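PDB 2PJZ: ABC transporter ATP-binding protein from Sulfolobus tokodaii, which probably binds and hydrolyses ATP as the nucleotide-binding subunit of an ABC transporter, possibly one for cobalt. Local coordinates for residues E22-E27 / Y197-N202; I70-R75 / E99-D104. One frame throughout, in Å; residues are numbered along the deposited sequence. Where two conformers were deposited one is given.

In the fold
Strand 17-28 comes early in the chain, at the outer edge of the N-terminal antiparallel sheet, and its residues 22-27 form half of contact 1. The chain then runs through strand 32-36 and helix 43-50, returns to that sheet with strands 59-62 and 65-66, and enters the loop holding 70-75. Twenty-four residues later contact 2 closes a small loop, joining 70-75 to the end of helix 90-100. Contact 1 closes only at 197-202, on strand 195-200 of the mixed sheet, and so encloses contact 2 completely. Contact 1 ties the N-terminal sheet to the mixed sheet; contact 2 pins a surface loop to a helix end. Their centres lie about 28 Å apart and they do not touch.

Contact 1 of 2, residues E22-E27 / Y197-N202; sequences ENINLE and YFLVGN
The carbonyl oxygen of Asn202 receives a hydrogen bond of 2.6 Å from water 1, which accepts a hydrogen bond from the backbone N of Glu22 at 2.9 Å. A second water bridges the other end: water 2 donates to Glu27 O at 2.7 Å and is hydrogen-bonded to the hydroxyl OH of Tyr197, also at 2.7 Å. Two water bridges thus link segments whose strands run nearly antiparallel, at 170°, with axes 10.9 Å apart, too far for direct backbone pairing.

Between the waters the contact is apolar. Leu26 sends CD1 over one face of the Tyr197 ring, 3.7 Å from its centroid and displaced toward the rim on the CZ side; this is a CH-pi contact. Tyr197 has CG anti to its carbonyl carbon (chi1 -68°), and the ring reaches across to the other strand, carrying its hydroxyl on to water 2. Further along, Ile24 CD1 meets Leu199 CD1 at 4.3 Å, a looser touch between branch ends, and lies equally close to Asn202 O. With an alanine in place of Tyr197, Leu26 CD1 would probably face a gap where the ring had been and water 2 would lose one of its anchors.

Leu204 of strand 203-209 packs against Ile24, Leu26 and Tyr197 alike, completing the apolar layer. On one side, strand 17-28 pairs with strand 2-11, where Asn23 and Ile24 opposite Val7 make a G1 beta bulge; on the other, strand 195-200 lies between strands 32-36 and 203-209. The contact therefore packs an edge strand of the N-terminal antiparallel sheet against the mixed sheet, with Leu199 also touching Ser41 in the probable Walker A loop.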
loop_
_atom_site.group_PDB
_atom_site.type_symbol
_atom_site.label_atom_id
_atom_site.label_comp_id
_atom_site.label_asym_id
_atom_site.label_seq_id
_atom_site.Cartn_x
_atom_site.Cartn_y
_atom_site.Cartn_z
ATOM N N GLU A 22 -15.729 -2.625 8.279
ATOM C CA GLU A 22 -15.856 -3.225 9.604
ATOM C C GLU A 22 -15.182 -4.590 9.601
ATOM O O GLU A 22 -14.995 -5.189 8.527
ATOM C CB GLU A 22 -17.332 -3.391 10.020
ATOM C CG GLU A 22 -18.129 -2.096 10.031
ATOM C CD GLU A 22 -17.794 -1.175 11.198
ATOM O OE1 GLU A 22 -17.167 -1.619 12.190
ATOM O OE2 GLU A 22 -18.191 0.004 11.121
ATOM N N ASN A 23 -14.828 -5.063 10.790
ATOM C CA ASN A 23 -14.316 -6.424 10.980
ATOM C C ASN A 23 -13.100 -6.722 10.082
ATOM O O ASN A 23 -12.989 -7.797 9.450
ATOM C CB ASN A 23 -15.449 -7.447 10.735
ATOM C CG ASN A 23 -16.730 -7.084 11.469
ATOM O OD1 ASN A 23 -17.791 -6.901 10.834
ATOM N ND2 ASN A 23 -16.650 -6.955 12.781
ATOM N N ILE A 24 -12.188 -5.759 9.996
ATOM C CA ILE A 24 -11.000 -5.945 9.173
ATOM C C ILE A 24 -9.972 -6.659 10.017
ATOM O O ILE A 24 -9.563 -6.145 11.072
ATOM C CB ILE A 24 -10.423 -4.624 8.616
ATOM C CG1 ILE A 24 -11.479 -3.891 7.758
ATOM C CG2 ILE A 24 -9.063 -4.862 7.827
ATOM C CD1 ILE A 24 -12.029 -4.679 6.506
ATOM N N ASN A 25 -9.542 -7.829 9.540
ATOM C CA ASN A 25 -8.532 -8.618 10.256
ATOM C C ASN A 25 -7.348 -8.971 9.342
ATOM O O ASN A 25 -7.537 -9.353 8.178
ATOM C CB ASN A 25 -9.148 -9.887 10.792
ATOM C CG ASN A 25 -10.141 -9.635 11.884
ATOM O OD1 ASN A 25 -9.780 -9.270 13.003
ATOM N ND2 ASN A 25 -11.426 -9.856 11.573
ATOM N N LEU A 26 -6.126 -8.795 9.838
ATOM C CA LEU A 26 -4.951 -9.097 9.036
ATOM C C LEU A 26 -3.742 -9.279 9.957
ATOM O O LEU A 26 -3.580 -8.499 10.888
ATOM C CB LEU A 26 -4.651 -7.937 8.062
ATOM C CG LEU A 26 -3.386 -8.020 7.203
ATOM C CD1 LEU A 26 -3.541 -9.115 6.173
ATOM C CD2 LEU A 26 -3.071 -6.696 6.521
ATOM N N GLU A 27 -2.866 -10.249 9.669
ATOM C CA GLU A 27 -1.565 -10.309 10.366
ATOM C C GLU A 27 -0.515 -10.408 9.295
ATOM O O GLU A 27 -0.655 -11.211 8.345
ATOM C CB GLU A 27 -1.467 -11.489 11.399
ATOM C CG GLU A 27 -2.479 -11.309 12.513
ATOM C CD GLU A 27 -2.302 -12.139 13.759
ATOM O OE1 GLU A 27 -1.533 -13.126 13.718
ATOM O OE2 GLU A 27 -2.958 -11.768 14.785
ATOM N N TYR A 197 -3.770 -9.322 -1.020
ATOM C CA TYR A 197 -5.125 -9.377 -0.517
ATOM C C TYR A 197 -5.964 -8.410 -1.357
ATOM O O TYR A 197 -5.446 -7.443 -1.872
ATOM C CB TYR A 197 -5.164 -8.879 0.925
ATOM C CG TYR A 197 -4.460 -9.798 1.887
ATOM C CD1 TYR A 197 -5.194 -10.691 2.658
ATOM C CD2 TYR A 197 -3.071 -9.772 2.015
ATOM C CE1 TYR A 197 -4.569 -11.566 3.562
ATOM C CE2 TYR A 197 -2.416 -10.642 2.914
ATOM C CZ TYR A 197 -3.197 -11.528 3.683
ATOM O OH TYR A 197 -2.614 -12.413 4.560
ATOM N N PHE A 198 -7.241 -8.723 -1.515
ATOM C CA PHE A 198 -8.208 -7.813 -2.130
ATOM C C PHE A 198 -9.049 -7.136 -1.044
ATOM O O PHE A 198 -9.553 -7.802 -0.157
ATOM C CB PHE A 198 -9.170 -8.619 -3.011
ATOM C CG PHE A 198 -8.528 -9.125 -4.263
ATOM C CD1 PHE A 198 -8.561 -8.352 -5.438
ATOM C CD2 PHE A 198 -7.878 -10.359 -4.266
ATOM C CE1 PHE A 198 -7.967 -8.816 -6.620
ATOM C CE2 PHE A 198 -7.293 -10.838 -5.450
ATOM C CZ PHE A 198 -7.329 -10.066 -6.621
ATOM N N LEU A 199 -9.204 -5.822 -1.133
ATOM C CA LEU A 199 -10.200 -5.135 -0.290
ATOM C C LEU A 199 -11.454 -5.027 -1.162
ATOM O O LEU A 199 -11.547 -4.106 -1.976
ATOM C CB LEU A 199 -9.681 -3.753 0.137
ATOM C CG LEU A 199 -10.474 -2.952 1.187
ATOM C CD1 LEU A 199 -10.704 -3.732 2.495
ATOM C CD2 LEU A 199 -9.748 -1.685 1.452
ATOM N N VAL A 200 -12.377 -5.974 -0.975
ATOM C CA VAL A 200 -13.704 -6.031 -1.663
ATOM C C VAL A 200 -14.706 -6.788 -0.808
ATOM O O VAL A 200 -14.331 -7.541 0.064
ATOM C CB VAL A 200 -13.652 -6.759 -3.054
ATOM C CG1 VAL A 200 -13.009 -5.872 -4.096
ATOM C CG2 VAL A 200 -12.934 -8.098 -2.945
ATOM N N GLY A 201 -15.999 -6.617 -1.065
ATOM C CA GLY A 201 -17.015 -7.322 -0.278
ATOM C C GLY A 201 -16.968 -6.847 1.149
ATOM O O GLY A 201 -17.176 -7.623 2.100
ATOM N N ASN A 202 -16.610 -5.572 1.306
ATOM C CA ASN A 202 -16.494 -4.968 2.619
ATOM C C ASN A 202 -15.573 -5.831 3.512
ATOM O O ASN A 202 -15.748 -5.937 4.722
ATOM C CB ASN A 202 -17.938 -4.693 3.181
ATOM C CG ASN A 202 -18.851 -3.812 2.202
ATOM O OD1 ASN A 202 -20.001 -4.147 1.922
ATOM N ND2 ASN A 202 -18.323 -2.719 1.714
HETATM O O HOH W 1 -16.793 -3.973 5.974
HETATM O O HOH W 2 -0.227 -11.651 5.686
#

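Contact 2 of 2, residues I70-R75 / E99-D104; sequences IRNYIR and ELKGLD
This is a polar surface contact in which the loop 70-75, leading into strand 76-78, is fastened to the C-terminal end of helix 90-100. The side chain of Asn72 uses both ends of its amide. Its ND2 donates to Leu100 O, in the last turn of that helix, at 2.8 Å, with an N-H...O angle of 147° and the acceptor tilted modestly out of the amide plane. Its OD1 accepts from Lys101 NZ, also at 2.8 Å. Asn72 carries CG anti to the backbone N (chi1 -176°), which extends the amide toward the helix end, where one bond fixes each side of it and together they resist a flip.

Lys101 NZ donates as well to Tyr73 O at 3.0 Å, from well above that carbonyl's plane, and to Tyr76 O beyond the segment. The ammonium is therefore gripped by three oxygens, two of them backbone carbonyls, which probably stabilise its positive charge. To bring NZ there the lysine chain bends at chi2 (-59°) and then runs extended beneath the loop, with CD 3.8 Å from Ile74 O.

Beside these bonds Leu100 CD1 lies 3.6 Å from Asn72 CG, against the amide carbon.

The helical conformation ends at Lys101; Gly102 follows with positive phi, and Asp104 N-caps helix 105-114 by binding Leu107 N. The contact thus joins the loop before edge strand 76-78 of the mixed sheet to the short connection between two helices, consistent with a surface junction between the core sheet and the helical part of an ABC ATPase domain.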
loop_
_atom_site.group_PDB
_atom_site.type_symbol
_atom_site.label_atom_id
_atom_site.label_comp_id
_atom_site.label_asym_id
_atom_site.label_seq_id
_atom_site.Cartn_x
_atom_site.Cartn_y
_atom_site.Cartn_z
ATOM N N ILE A 70 1.628 4.610 20.354
ATOM C CA ILE A 70 2.818 4.981 19.591
ATOM C C ILE A 70 2.780 6.441 19.154
ATOM O O ILE A 70 1.970 6.825 18.296
ATOM C CB ILE A 70 3.023 4.099 18.336
ATOM C CG1 ILE A 70 3.093 2.604 18.743
ATOM C CG2 ILE A 70 4.332 4.484 17.616
ATOM C CD1 ILE A 70 3.110 1.610 17.517
ATOM N N ARG A 71 3.681 7.251 19.687
ATOM C CA ARG A 71 3.838 8.591 19.133
ATOM C C ARG A 71 4.833 8.556 17.974
ATOM O O ARG A 71 4.589 9.125 16.908
ATOM C CB ARG A 71 4.296 9.581 20.207
ATOM C CG ARG A 71 4.669 10.955 19.640
ATOM C CD ARG A 71 3.458 11.667 19.072
ATOM N NE ARG A 71 3.806 12.981 18.531
ATOM C CZ ARG A 71 4.437 13.174 17.369
ATOM N NH1 ARG A 71 4.803 12.132 16.614
ATOM N NH2 ARG A 71 4.707 14.410 16.958
ATOM N N ASN A 72 5.963 7.884 18.175
ATOM C CA ASN A 72 6.872 7.631 17.051
ATOM C C ASN A 72 7.538 6.309 17.273
ATOM O O ASN A 72 7.895 5.976 18.418
ATOM C CB ASN A 72 7.971 8.720 16.911
ATOM C CG ASN A 72 8.849 8.489 15.672
ATOM O OD1 ASN A 72 8.335 8.327 14.572
ATOM N ND2 ASN A 72 10.190 8.406 15.866
ATOM N N TYR A 73 7.712 5.553 16.183
ATOM C CA TYR A 73 8.467 4.304 16.233
ATOM C C TYR A 73 9.503 4.405 15.126
ATOM O O TYR A 73 9.150 4.462 13.961
ATOM C CB TYR A 73 7.528 3.116 15.996
ATOM C CG TYR A 73 8.164 1.736 16.023
ATOM C CD1 TYR A 73 9.352 1.465 16.770
ATOM C CD2 TYR A 73 7.562 0.688 15.333
ATOM C CE1 TYR A 73 9.911 0.157 16.801
ATOM C CE2 TYR A 73 8.083 -0.632 15.399
ATOM C CZ TYR A 73 9.254 -0.877 16.111
ATOM O OH TYR A 73 9.716 -2.163 16.118
ATOM N N ILE A 74 10.783 4.476 15.506
ATOM C CA ILE A 74 11.851 4.737 14.522
ATOM C C ILE A 74 11.958 3.702 13.430
ATOM O O ILE A 74 12.401 4.024 12.316
ATOM C CB ILE A 74 13.256 4.909 15.149
ATOM C CG1 ILE A 74 13.608 3.731 16.069
ATOM C CG2 ILE A 74 13.394 6.303 15.771
ATOM C CD1 ILE A 74 15.098 3.580 16.318
ATOM N N ARG A 75 11.541 2.471 13.731
ATOM C CA ARG A 75 11.605 1.367 12.768
ATOM C C ARG A 75 10.460 1.255 11.773
ATOM O O ARG A 75 10.480 0.372 10.904
ATOM C CB ARG A 75 11.794 0.036 13.494
ATOM C CG ARG A 75 13.092 0.087 14.360
ATOM C CD ARG A 75 13.419 -1.280 14.879
ATOM N NE ARG A 75 14.208 -1.253 16.107
ATOM C CZ ARG A 75 15.505 -1.501 16.171
ATOM N NH1 ARG A 75 16.193 -1.792 15.071
ATOM N NH2 ARG A 75 16.110 -1.463 17.358
ATOM N N GLU A 99 16.657 12.476 12.100
ATOM C CA GLU A 99 16.463 12.273 13.544
ATOM C C GLU A 99 15.246 11.413 13.897
ATOM O O GLU A 99 15.340 10.512 14.733
ATOM C CB GLU A 99 16.335 13.625 14.241
ATOM C CG GLU A 99 17.604 14.452 14.133
ATOM C CD GLU A 99 18.805 13.679 14.641
ATOM O OE1 GLU A 99 18.771 13.228 15.818
ATOM O OE2 GLU A 99 19.766 13.505 13.860
ATOM N N LEU A 100 14.119 11.696 13.250
ATOM C CA LEU A 100 12.843 11.047 13.573
ATOM C C LEU A 100 12.861 9.559 13.274
ATOM O O LEU A 100 12.323 8.766 14.048
ATOM C CB LEU A 100 11.704 11.747 12.817
ATOM C CG LEU A 100 10.247 11.385 13.176
ATOM C CD1 LEU A 100 9.920 11.794 14.627
ATOM C CD2 LEU A 100 9.268 12.024 12.193
ATOM N N LYS A 101 13.486 9.181 12.153
ATOM C CA LYS A 101 13.497 7.795 11.701
ATOM C C LYS A 101 14.894 7.233 11.497
ATOM O O LYS A 101 15.055 6.077 11.060
ATOM C CB LYS A 101 12.714 7.673 10.360
ATOM C CG LYS A 101 11.210 8.035 10.445
ATOM C CD LYS A 101 10.402 7.162 11.447
ATOM C CE LYS A 101 8.924 7.557 11.411
ATOM N NZ LYS A 101 8.072 6.674 12.328
ATOM N N GLY A 102 15.914 8.045 11.756
ATOM C CA GLY A 102 17.290 7.594 11.414
ATOM C C GLY A 102 17.528 7.521 9.914
ATOM O O GLY A 102 18.255 6.656 9.433
ATOM N N LEU A 103 16.892 8.412 9.159
ATOM C CA LEU A 103 17.120 8.461 7.708
ATOM C C LEU A 103 18.616 8.713 7.407
ATOM O O LEU A 103 19.259 9.543 8.062
ATOM C CB LEU A 103 16.237 9.529 7.034
ATOM C CG LEU A 103 16.367 9.781 5.508
ATOM C CD1 LEU A 103 15.043 10.317 4.964
ATOM C CD2 LEU A 103 17.495 10.807 5.268
ATOM N N ASP A 104 19.123 7.996 6.408
ATOM C CA ASP A 104 20.508 8.130 5.947
ATOM C C ASP A 104 20.520 9.054 4.733
ATOM O O ASP A 104 20.005 8.696 3.678
ATOM C CB ASP A 104 21.021 6.757 5.534
ATOM C CG ASP A 104 22.471 6.787 5.057
ATOM O OD1 ASP A 104 23.334 6.311 5.811
ATOM O OD2 ASP A 104 22.749 7.299 3.963
#